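IPT/TIG domain-containing protein BACOVA_02650 (Bacteroides ovatus, PDB 5E7G) binds xyloglucan at the surface of the bacterial cell, probably capturing the polysaccharide before it is carried into the periplasm for degradation. Local coordinates at residues Ala102-Arg107 against Gly124-Glu129; Val130-Leu135 against Val180-Thr185; Thr322-Ala327 against Ser439-Ile444; Val342-Ile347 against Thr418-Leu423. All coordinates share one frame; numbering follows the deposited sequence.

Interaction 1. Residues Ala102-Arg107 against Gly124-Glu129; sequences APYITR and GGNFYE. With SO4 (sulfate ion), chain E.
Tyr104 and Gly125 form an antiparallel hydrogen-bonded pair in the hairpin of strands 104-109 and 119-125, part of the second IPT/TIG repeat. Tyr104 N reaches Gly125 O at 3.1 Å, and the return bond from Gly125 N to Tyr104 O has the same length. A third bond comes from a side chain: Asn126 ND2 donates to Ala102 O at 3.0 Å, nearly straight at 166°, and approaches from above the carbonyl plane. With an alanine at Asn126, Ala102 O would probably lose this donor and the loop just past the strand would be less firmly joined to 102-107.

Tyr104 CG lies between its backbone N and carbonyl carbon (chi1 67°), which folds the ring over Gly125, whose CA lies 3.9 Å from the ring centroid; a side chain there would run into the ring, consistent with a glycine here. Phe127 presents its ring edge to the apolar Pro103 CB and Ile105 CG1, on the side of the hairpin where Val181 also packs.

Arg107 NH2 donates to O4 of a sulfate, probably from the crystallisation liquor, with a weak bond from NH1 to O3; Ser109 also binds it. The hairpin thus rests on paired amides, the Asn126 bond and ring-to-glycine contact.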
# COMPACT_ATOMS: atom_id res chain seq x y z
N ALA A 102 -15.50 -3.25 -25.15
CA ALA A 102 -16.17 -2.85 -23.91
C ALA A 102 -15.29 -1.91 -23.08
O ALA A 102 -14.07 -2.09 -23.01
CB ALA A 102 -16.53 -4.07 -23.09
N PRO A 103 -15.90 -0.91 -22.42
CA PRO A 103 -15.15 0.01 -21.57
C PRO A 103 -14.67 -0.65 -20.28
O PRO A 103 -15.29 -1.62 -19.84
CB PRO A 103 -16.16 1.11 -21.27
CG PRO A 103 -17.47 0.40 -21.29
CD PRO A 103 -17.35 -0.63 -22.37
N TYR A 104 -13.59 -0.14 -19.71
CA TYR A 104 -13.15 -0.56 -18.39
C TYR A 104 -12.66 0.66 -17.64
O TYR A 104 -12.27 1.65 -18.25
CB TYR A 104 -12.05 -1.63 -18.47
CG TYR A 104 -10.74 -1.13 -19.04
CD1 TYR A 104 -9.77 -0.57 -18.22
CD2 TYR A 104 -10.47 -1.22 -20.40
CE1 TYR A 104 -8.57 -0.11 -18.74
CE2 TYR A 104 -9.28 -0.77 -20.93
CZ TYR A 104 -8.33 -0.21 -20.10
OH TYR A 104 -7.13 0.24 -20.63
N ILE A 105 -12.71 0.58 -16.31
CA ILE A 105 -12.20 1.64 -15.45
C ILE A 105 -11.08 1.10 -14.57
O ILE A 105 -11.25 0.10 -13.87
CB ILE A 105 -13.30 2.24 -14.55
CG1 ILE A 105 -14.42 2.83 -15.41
CG2 ILE A 105 -12.72 3.32 -13.63
CD1 ILE A 105 -15.68 3.17 -14.63
N THR A 106 -9.94 1.77 -14.63
CA THR A 106 -8.79 1.41 -13.82
C THR A 106 -8.93 2.01 -12.42
O THR A 106 -8.94 1.29 -11.43
CB THR A 106 -7.49 1.91 -14.46
OG1 THR A 106 -7.38 1.37 -15.78
CG2 THR A 106 -6.28 1.49 -13.65
N ARG A 107 -9.06 3.33 -12.37
CA ARG A 107 -9.09 4.05 -11.11
C ARG A 107 -9.65 5.44 -11.30
O ARG A 107 -9.76 5.91 -12.43
CB ARG A 107 -7.68 4.14 -10.52
CG ARG A 107 -6.72 4.96 -11.39
CD ARG A 107 -5.29 4.83 -10.91
NE ARG A 107 -4.35 5.46 -11.84
CZ ARG A 107 -4.02 6.75 -11.82
NH1 ARG A 107 -4.55 7.58 -10.92
NH2 ARG A 107 -3.17 7.23 -12.71
N GLY A 124 -9.33 4.87 -17.54
CA GLY A 124 -9.53 3.52 -18.02
C GLY A 124 -9.24 3.41 -19.50
O GLY A 124 -8.23 3.93 -19.98
N GLY A 125 -10.13 2.75 -20.22
CA GLY A 125 -9.96 2.55 -21.65
C GLY A 125 -11.25 2.20 -22.38
O GLY A 125 -12.24 1.78 -21.77
N ASN A 126 -11.21 2.36 -23.70
CA ASN A 126 -12.35 2.07 -24.56
C ASN A 126 -13.59 2.87 -24.13
O ASN A 126 -14.70 2.34 -24.14
CB ASN A 126 -12.67 0.57 -24.56
CG ASN A 126 -11.45 -0.28 -24.89
OD1 ASN A 126 -10.49 0.17 -25.52
ND2 ASN A 126 -11.49 -1.54 -24.47
N PHE A 127 -13.40 4.13 -23.77
CA PHE A 127 -14.53 4.99 -23.42
C PHE A 127 -15.21 5.51 -24.69
O PHE A 127 -15.45 6.71 -24.83
CB PHE A 127 -14.08 6.16 -22.54
CG PHE A 127 -13.63 5.74 -21.16
CD1 PHE A 127 -14.24 4.70 -20.50
CD2 PHE A 127 -12.58 6.40 -20.55
CE1 PHE A 127 -13.83 4.33 -19.24
CE2 PHE A 127 -12.17 6.03 -19.29
CZ PHE A 127 -12.79 4.99 -18.64
N TYR A 128 -15.52 4.59 -25.60
CA TYR A 128 -16.22 4.93 -26.83
C TYR A 128 -17.71 5.03 -26.56
O TYR A 128 -18.26 4.25 -25.78
CB TYR A 128 -15.96 3.86 -27.90
CG TYR A 128 -14.51 3.56 -28.18
CD1 TYR A 128 -13.68 4.51 -28.76
CD2 TYR A 128 -13.96 2.32 -27.88
CE1 TYR A 128 -12.35 4.24 -29.03
CE2 TYR A 128 -12.63 2.04 -28.15
CZ TYR A 128 -11.83 3.01 -28.72
OH TYR A 128 -10.51 2.75 -28.99
N GLU A 129 -18.36 5.99 -27.21
CA GLU A 129 -19.82 6.01 -27.25
C GLU A 129 -20.43 6.13 -25.85
O GLU A 129 -21.46 5.51 -25.55
CB GLU A 129 -20.33 4.75 -27.96
CG GLU A 129 -19.72 4.55 -29.35
CD GLU A 129 -19.96 3.16 -29.92
OE1 GLU A 129 -20.25 3.06 -31.13
OE2 GLU A 129 -19.85 2.17 -29.17
S SO4 E . -2.58 10.98 -11.09
O1 SO4 E . -3.82 11.38 -11.75
O2 SO4 E . -1.78 12.15 -10.74
O3 SO4 E . -2.89 10.27 -9.85
O4 SO4 E . -1.88 10.15 -12.07

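Interaction 2. Residues Val130-Leu135 against Val180-Thr185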
# COMPACT_ATOMS: atom_id res chain seq x y z
N VAL A 130 -19.78 6.90 -24.98
CA VAL A 130 -20.30 7.18 -23.65
C VAL A 130 -21.70 7.79 -23.74
O VAL A 130 -21.88 8.86 -24.32
CB VAL A 130 -19.37 8.13 -22.86
CG1 VAL A 130 -19.96 8.50 -21.50
CG2 VAL A 130 -18.00 7.49 -22.68
N GLN A 131 -22.68 7.10 -23.17
CA GLN A 131 -24.06 7.58 -23.16
C GLN A 131 -24.35 8.37 -21.89
O GLN A 131 -24.86 9.50 -21.95
CB GLN A 131 -25.02 6.40 -23.29
CG GLN A 131 -24.89 5.65 -24.61
CD GLN A 131 -25.69 4.37 -24.64
OE1 GLN A 131 -26.14 3.88 -23.60
NE2 GLN A 131 -25.86 3.80 -25.83
N ALA A 132 -24.03 7.79 -20.74
CA ALA A 132 -24.29 8.42 -19.45
C ALA A 132 -23.18 8.10 -18.44
O ALA A 132 -22.44 7.13 -18.60
CB ALA A 132 -25.64 7.98 -18.91
N VAL A 133 -23.09 8.93 -17.41
CA VAL A 133 -22.21 8.67 -16.28
C VAL A 133 -22.96 8.96 -14.99
O VAL A 133 -23.55 10.02 -14.84
CB VAL A 133 -20.93 9.51 -16.32
CG1 VAL A 133 -19.97 9.06 -15.23
CG2 VAL A 133 -20.26 9.41 -17.68
N TYR A 134 -22.94 8.01 -14.05
CA TYR A 134 -23.69 8.16 -12.81
C TYR A 134 -23.01 7.51 -11.60
O TYR A 134 -22.20 6.58 -11.74
CB TYR A 134 -25.10 7.59 -12.98
CG TYR A 134 -25.19 6.08 -13.18
CD1 TYR A 134 -25.19 5.22 -12.10
CD2 TYR A 134 -25.33 5.54 -14.45
CE1 TYR A 134 -25.29 3.85 -12.27
CE2 TYR A 134 -25.43 4.17 -14.63
CZ TYR A 134 -25.41 3.33 -13.54
OH TYR A 134 -25.51 1.97 -13.72
N LEU A 135 -23.35 8.03 -10.43
CA LEU A 135 -22.95 7.45 -9.15
C LEU A 135 -24.12 6.66 -8.59
O LEU A 135 -25.27 7.04 -8.79
CB LEU A 135 -22.52 8.53 -8.17
CG LEU A 135 -21.42 9.48 -8.64
CD1 LEU A 135 -21.26 10.62 -7.65
CD2 LEU A 135 -20.12 8.71 -8.80
N VAL A 180 -20.24 4.72 -12.43
CA VAL A 180 -20.54 3.92 -13.61
C VAL A 180 -20.38 4.75 -14.88
O VAL A 180 -20.88 5.86 -14.97
CB VAL A 180 -21.97 3.35 -13.56
CG1 VAL A 180 -22.28 2.56 -14.83
CG2 VAL A 180 -22.14 2.47 -12.34
N VAL A 181 -19.67 4.18 -15.85
CA VAL A 181 -19.57 4.75 -17.19
C VAL A 181 -20.40 3.88 -18.11
O VAL A 181 -20.10 2.70 -18.32
CB VAL A 181 -18.11 4.83 -17.68
CG1 VAL A 181 -18.05 5.28 -19.15
CG2 VAL A 181 -17.32 5.78 -16.81
N GLU A 182 -21.47 4.46 -18.64
CA GLU A 182 -22.43 3.75 -19.46
C GLU A 182 -22.14 3.97 -20.95
O GLU A 182 -22.27 5.09 -21.45
CB GLU A 182 -23.84 4.20 -19.11
CG GLU A 182 -24.93 3.21 -19.42
CD GLU A 182 -26.22 3.53 -18.69
OE1 GLU A 182 -26.71 2.67 -17.93
OE2 GLU A 182 -26.74 4.65 -18.88
N CYS A 183 -21.72 2.91 -21.63
CA CYS A 183 -21.42 2.98 -23.06
C CYS A 183 -22.41 2.14 -23.86
O CYS A 183 -23.17 1.36 -23.30
CB CYS A 183 -19.99 2.52 -23.34
SG CYS A 183 -18.72 3.59 -22.64
N TYR A 184 -22.39 2.32 -25.18
CA TYR A 184 -23.26 1.57 -26.09
C TYR A 184 -23.03 0.07 -25.94
O TYR A 184 -23.98 -0.71 -25.82
CB TYR A 184 -23.00 2.00 -27.53
CG TYR A 184 -23.91 1.38 -28.57
CD1 TYR A 184 -23.71 0.07 -29.01
CD2 TYR A 184 -24.96 2.10 -29.12
CE1 TYR A 184 -24.53 -0.50 -29.96
CE2 TYR A 184 -25.79 1.53 -30.08
CZ TYR A 184 -25.57 0.23 -30.49
OH TYR A 184 -26.39 -0.34 -31.44
N THR A 185 -21.76 -0.34 -25.95
CA THR A 185 -21.40 -1.76 -25.90
C THR A 185 -21.77 -2.37 -24.56
O THR A 185 -22.30 -3.48 -24.50
CB THR A 185 -19.89 -1.96 -26.16
OG1 THR A 185 -19.56 -1.50 -27.48
CG2 THR A 185 -19.49 -3.43 -26.04
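Tyr134 CG stands between its backbone N and carbonyl carbon (chi1 67°), which tips the ring over Val180, whose CG1, anti to the backbone N (chi1 178°), and CG2 both rest against it. The two strands, 130-136 and 178-183, are antiparallel neighbours in a four-stranded sheet of an immunoglobulin-like IPT/TIG fold, and a classic beta bulge interrupts their pairing at Gln131 and Ala132.

Val180 CB sits over one face of the tyrosine ring, 3.6 Å from its centroid, in a CH-pi contact; a beta-branched residue suits the place because its two methyls spread across that same face. Ala132 and Glu182 share this face of the sheet. The small alanine lets the acid lie alongside it, Glu182 OE2 coming 3.5 Å from Ala132 CB, while the charge is met by a salt bridge to Arg146. Glu182 OE1 lies at the ring edge of Tyr134. The Tyr134 hydroxyl is buried with no polar partner in the model.

On the other face Val130, Val133, Val181 and Cys183 turn inward, with Val130 CG2 4.0 Å from Cys183 SG, and Tyr156 packs against Val130 and Val133.

At the bulge the Gln131 amide meets Tyr184 steeply inclined to its ring, with NE2 3.4 Å from Tyr184 CA. There a single carbonyl serves two donors: Glu182 O accepts from Gln131 N at 2.7 Å and from Ala132 N at 3.3 Å.

Interaction 3. Residues Thr322-Ala327 against Ser439-Ile444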
# COMPACT_ATOMS: atom_id res chain seq x y z
N THR A 322 31.13 3.12 26.08
CA THR A 322 31.85 4.18 25.39
C THR A 322 33.34 4.15 25.71
O THR A 322 33.74 3.72 26.79
CB THR A 322 31.31 5.57 25.77
OG1 THR A 322 31.81 5.94 27.07
CG2 THR A 322 29.78 5.56 25.78
N GLY A 323 34.15 4.64 24.78
CA GLY A 323 35.58 4.73 24.97
C GLY A 323 36.31 4.34 23.71
O GLY A 323 35.71 4.24 22.64
N THR A 324 37.62 4.14 23.83
CA THR A 324 38.44 3.68 22.71
C THR A 324 38.89 2.24 22.94
O THR A 324 39.35 1.90 24.03
CB THR A 324 39.67 4.57 22.49
OG1 THR A 324 39.26 5.94 22.39
CG2 THR A 324 40.40 4.16 21.21
N VAL A 325 38.75 1.42 21.90
CA VAL A 325 39.09 0.00 21.97
C VAL A 325 40.33 -0.28 21.14
O VAL A 325 40.35 0.00 19.94
CB VAL A 325 37.96 -0.90 21.42
CG1 VAL A 325 38.04 -2.28 22.08
CG2 VAL A 325 36.61 -0.28 21.65
N SER A 326 41.36 -0.84 21.77
CA SER A 326 42.55 -1.30 21.05
C SER A 326 42.16 -2.37 20.04
O SER A 326 41.14 -3.04 20.19
CB SER A 326 43.59 -1.85 22.03
OG SER A 326 43.01 -2.81 22.89
N ALA A 327 42.97 -2.53 18.99
CA ALA A 327 42.74 -3.59 18.01
C ALA A 327 42.88 -4.96 18.68
O ALA A 327 43.63 -5.12 19.65
CB ALA A 327 43.69 -3.45 16.83
N SER A 439 41.30 -5.09 12.95
CA SER A 439 42.75 -4.92 12.80
C SER A 439 43.20 -3.54 13.28
O SER A 439 44.30 -3.40 13.80
CB SER A 439 43.15 -5.14 11.33
OG SER A 439 42.23 -4.53 10.44
N SER A 440 42.34 -2.54 13.10
CA SER A 440 42.63 -1.17 13.53
C SER A 440 41.80 -0.81 14.76
O SER A 440 40.65 -1.23 14.89
CB SER A 440 42.35 -0.17 12.40
OG SER A 440 42.86 -0.64 11.17
N GLN A 441 42.40 -0.04 15.67
CA GLN A 441 41.67 0.44 16.84
C GLN A 441 40.51 1.32 16.39
O GLN A 441 40.45 1.77 15.25
CB GLN A 441 42.58 1.23 17.78
CG GLN A 441 42.68 2.72 17.45
CD GLN A 441 43.49 3.50 18.46
OE1 GLN A 441 43.23 3.44 19.66
NE2 GLN A 441 44.48 4.25 17.98
N ALA A 442 39.60 1.56 17.32
CA ALA A 442 38.43 2.38 17.06
C ALA A 442 37.88 2.95 18.37
O ALA A 442 38.17 2.44 19.45
CB ALA A 442 37.36 1.57 16.32
N THR A 443 37.12 4.03 18.27
CA THR A 443 36.48 4.62 19.44
C THR A 443 34.99 4.71 19.18
O THR A 443 34.57 5.07 18.08
CB THR A 443 37.06 6.01 19.77
OG1 THR A 443 35.99 6.96 19.87
CG2 THR A 443 38.05 6.46 18.71
N ILE A 444 34.19 4.35 20.19
CA ILE A 444 32.75 4.25 20.03
C ILE A 444 32.01 4.89 21.20
O ILE A 444 32.55 5.02 22.30
CB ILE A 444 32.27 2.77 19.90
CG1 ILE A 444 32.42 2.00 21.23
CG2 ILE A 444 33.01 2.04 18.77
CD1 ILE A 444 31.75 0.64 21.22
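Val325 and Ala442 bind each other through their backbones in the tight part of this contact: Val325 N donates to Ala442 O at 2.7 Å, almost straight at 167°, and Ala442 N returns a bond to Val325 O. A second antiparallel hydrogen-bonded pair joins Gly323 and Ile444, with Ile444 N 2.9 Å from Gly323 O. Glycine is called for at Gly323, since with its backbone angles a CB would press against the preceding carbonyl. The face of Val325, Ala442 and Ile444 is covered from within the domain: Trp332 packs on Val325 and Ile444, and Pro371 on Ala442 and Ile444.

The pairing belongs to the xyloglucan-binding domain, where the short strand 324-325 runs beside the start of the long strand 442-455 in a curled antiparallel sheet. A glucose unit of the bound oligosaccharide lies about 11 Å from the side chain of Ser326.

The other face, with Thr324 and Thr443, is the solvent side, where side chains meet without hydrogen bonds across the segments. In Thr324 a chi1 of -52° sets OG1 beside the backbone N and so CG2 anti to it, carrying that methyl to 3.3 Å from Gln441 OE1, while OG1 faces Thr443 CB at 3.4 Å. Short, branched and polar, threonine suits an exposed strand. Beyond the last ladder bond, Gln441 CB approaches Val325 O at 3.3 Å and Ala327 points its methyl toward Ser439 O.

Interaction 4. Residues Val342-Ile347 against Thr418-Leu423; sequences VNTSII and TYQDFL
A capping box opens the short helix 419-423 of the xyloglucan-binding domain, and the first residue inside it, Tyr419, reaches across to the loop 342-347. Thr418, the N-cap, donates from its backbone N to Asp421 OD2 at 3.1 Å, and its OG1 takes a weak bond from Asp421 N; threonine and aspartate suit these places because each can satisfy the other's backbone N-H.

With CG anti to the backbone N (chi1 -175°), the Tyr419 side chain extends toward the loop. Its OH donates to Val342 O at 2.7 Å, in the carbonyl plane and on a lone pair, with a C=O...O angle of 120°. Ile347 crosses the ring at about a right angle: its CG2 lies 3.7 Å from Tyr419 CD2, off-centre over the ring. On the solvent side, Thr344 CG2 touches Leu423 CD1 at 3.8 Å, methyl to methyl.

A phenylalanine at Tyr419 would probably leave Val342 O without this hydroxyl donor.

The one tyrosine therefore does two jobs, its hydroxyl gripping a loop carbonyl and its ring covering an isoleucine, and this combination of a hydrogen bond and apolar contact joins helix to loop beside Trp341 and Leu356.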
# COMPACT_ATOMS: atom_id res chain seq x y z
N VAL A 342 9.50 -11.98 30.49
CA VAL A 342 8.09 -11.70 30.28
C VAL A 342 7.23 -12.82 30.85
O VAL A 342 7.48 -14.00 30.58
CB VAL A 342 7.79 -11.52 28.78
CG1 VAL A 342 6.31 -11.26 28.54
CG2 VAL A 342 8.65 -10.39 28.19
N ASN A 343 6.22 -12.45 31.63
CA ASN A 343 5.27 -13.42 32.19
C ASN A 343 4.59 -14.27 31.13
O ASN A 343 4.38 -13.82 30.00
CB ASN A 343 4.20 -12.70 33.00
CG ASN A 343 4.76 -12.08 34.25
OD1 ASN A 343 5.63 -12.67 34.90
ND2 ASN A 343 4.29 -10.89 34.60
N THR A 344 4.23 -15.50 31.50
CA THR A 344 3.57 -16.40 30.57
C THR A 344 2.14 -15.95 30.29
O THR A 344 1.55 -16.34 29.28
CB THR A 344 3.57 -17.88 31.07
OG1 THR A 344 3.44 -17.93 32.50
CG2 THR A 344 4.86 -18.56 30.66
N SER A 345 1.58 -15.13 31.18
CA SER A 345 0.27 -14.53 30.96
C SER A 345 0.27 -13.71 29.67
O SER A 345 -0.75 -13.60 29.00
CB SER A 345 -0.12 -13.64 32.13
OG SER A 345 0.92 -12.72 32.43
N ILE A 346 1.43 -13.16 29.34
CA ILE A 346 1.61 -12.34 28.14
C ILE A 346 2.16 -13.14 26.95
O ILE A 346 1.61 -13.08 25.85
CB ILE A 346 2.54 -11.16 28.44
CG1 ILE A 346 1.92 -10.30 29.55
CG2 ILE A 346 2.78 -10.33 27.19
CD1 ILE A 346 2.94 -9.55 30.36
N ILE A 347 3.26 -13.85 27.17
CA ILE A 347 3.80 -14.79 26.17
C ILE A 347 3.66 -16.22 26.70
O ILE A 347 4.46 -16.65 27.53
CB ILE A 347 5.27 -14.51 25.84
CG1 ILE A 347 5.46 -13.06 25.38
CG2 ILE A 347 5.77 -15.48 24.75
CD1 ILE A 347 6.91 -12.69 25.04
N THR A 418 10.58 -23.81 22.49
CA THR A 418 9.50 -22.95 22.94
C THR A 418 9.95 -22.03 24.06
O THR A 418 11.01 -22.23 24.66
CB THR A 418 8.29 -23.75 23.46
OG1 THR A 418 8.65 -24.43 24.67
CG2 THR A 418 7.80 -24.74 22.40
N TYR A 419 9.13 -21.03 24.35
CA TYR A 419 9.43 -20.04 25.37
C TYR A 419 9.53 -20.67 26.77
O TYR A 419 10.29 -20.20 27.62
CB TYR A 419 8.37 -18.93 25.35
CG TYR A 419 8.66 -17.78 26.28
CD1 TYR A 419 9.86 -17.09 26.22
CD2 TYR A 419 7.71 -17.37 27.22
CE1 TYR A 419 10.12 -16.02 27.07
CE2 TYR A 419 7.96 -16.31 28.08
CZ TYR A 419 9.17 -15.64 28.00
OH TYR A 419 9.42 -14.58 28.85
N GLN A 420 8.77 -21.73 27.00
CA GLN A 420 8.82 -22.41 28.29
C GLN A 420 10.15 -23.16 28.48
O GLN A 420 10.67 -23.21 29.60
CB GLN A 420 7.65 -23.39 28.43
CG GLN A 420 7.52 -23.99 29.83
CD GLN A 420 7.11 -22.96 30.87
OE1 GLN A 420 6.08 -22.31 30.74
NE2 GLN A 420 7.92 -22.82 31.91
N ASP A 421 10.68 -23.74 27.41
CA ASP A 421 11.98 -24.40 27.46
C ASP A 421 13.05 -23.38 27.86
O ASP A 421 13.95 -23.67 28.64
CB ASP A 421 12.36 -25.03 26.12
CG ASP A 421 11.37 -26.10 25.67
OD1 ASP A 421 10.94 -26.92 26.50
OD2 ASP A 421 11.02 -26.09 24.47
N PHE A 422 12.94 -22.18 27.29
CA PHE A 422 13.83 -21.09 27.63
C PHE A 422 13.71 -20.79 29.12
O PHE A 422 14.71 -20.69 29.82
CB PHE A 422 13.50 -19.85 26.77
CG PHE A 422 14.16 -18.58 27.22
CD1 PHE A 422 15.50 -18.35 26.96
CD2 PHE A 422 13.43 -17.60 27.87
CE1 PHE A 422 16.11 -17.17 27.36
CE2 PHE A 422 14.03 -16.41 28.26
CZ PHE A 422 15.37 -16.19 28.01
N LEU A 423 12.47 -20.67 29.60
CA LEU A 423 12.22 -20.34 30.99
C LEU A 423 12.71 -21.43 31.93
O LEU A 423 13.13 -21.15 33.06
CB LEU A 423 10.72 -20.09 31.21
CG LEU A 423 10.13 -18.82 30.56
CD1 LEU A 423 8.62 -18.76 30.75
CD2 LEU A 423 10.80 -17.55 31.09

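From the N terminus, interaction 1 closes the short hairpin of strands 104-109 and 119-125, and the chain passes directly into strand 130-136, where interaction 2 closes the 44-residue loop between 130-135 and 180-185. The two follow in series but touch: Pro103 CG meets Cys183 SG, and Ile105 meets Val181, so two sheets of one repeat pack together. Far along the chain, on the other side of its centre, interaction 3 closes a long loop between 322-327 and 439-444. Interaction 4 nests inside that loop, tying 342-347 to the helix 419-423; the pair lie about 38 Å apart between centres and share the xyloglucan-binding domain.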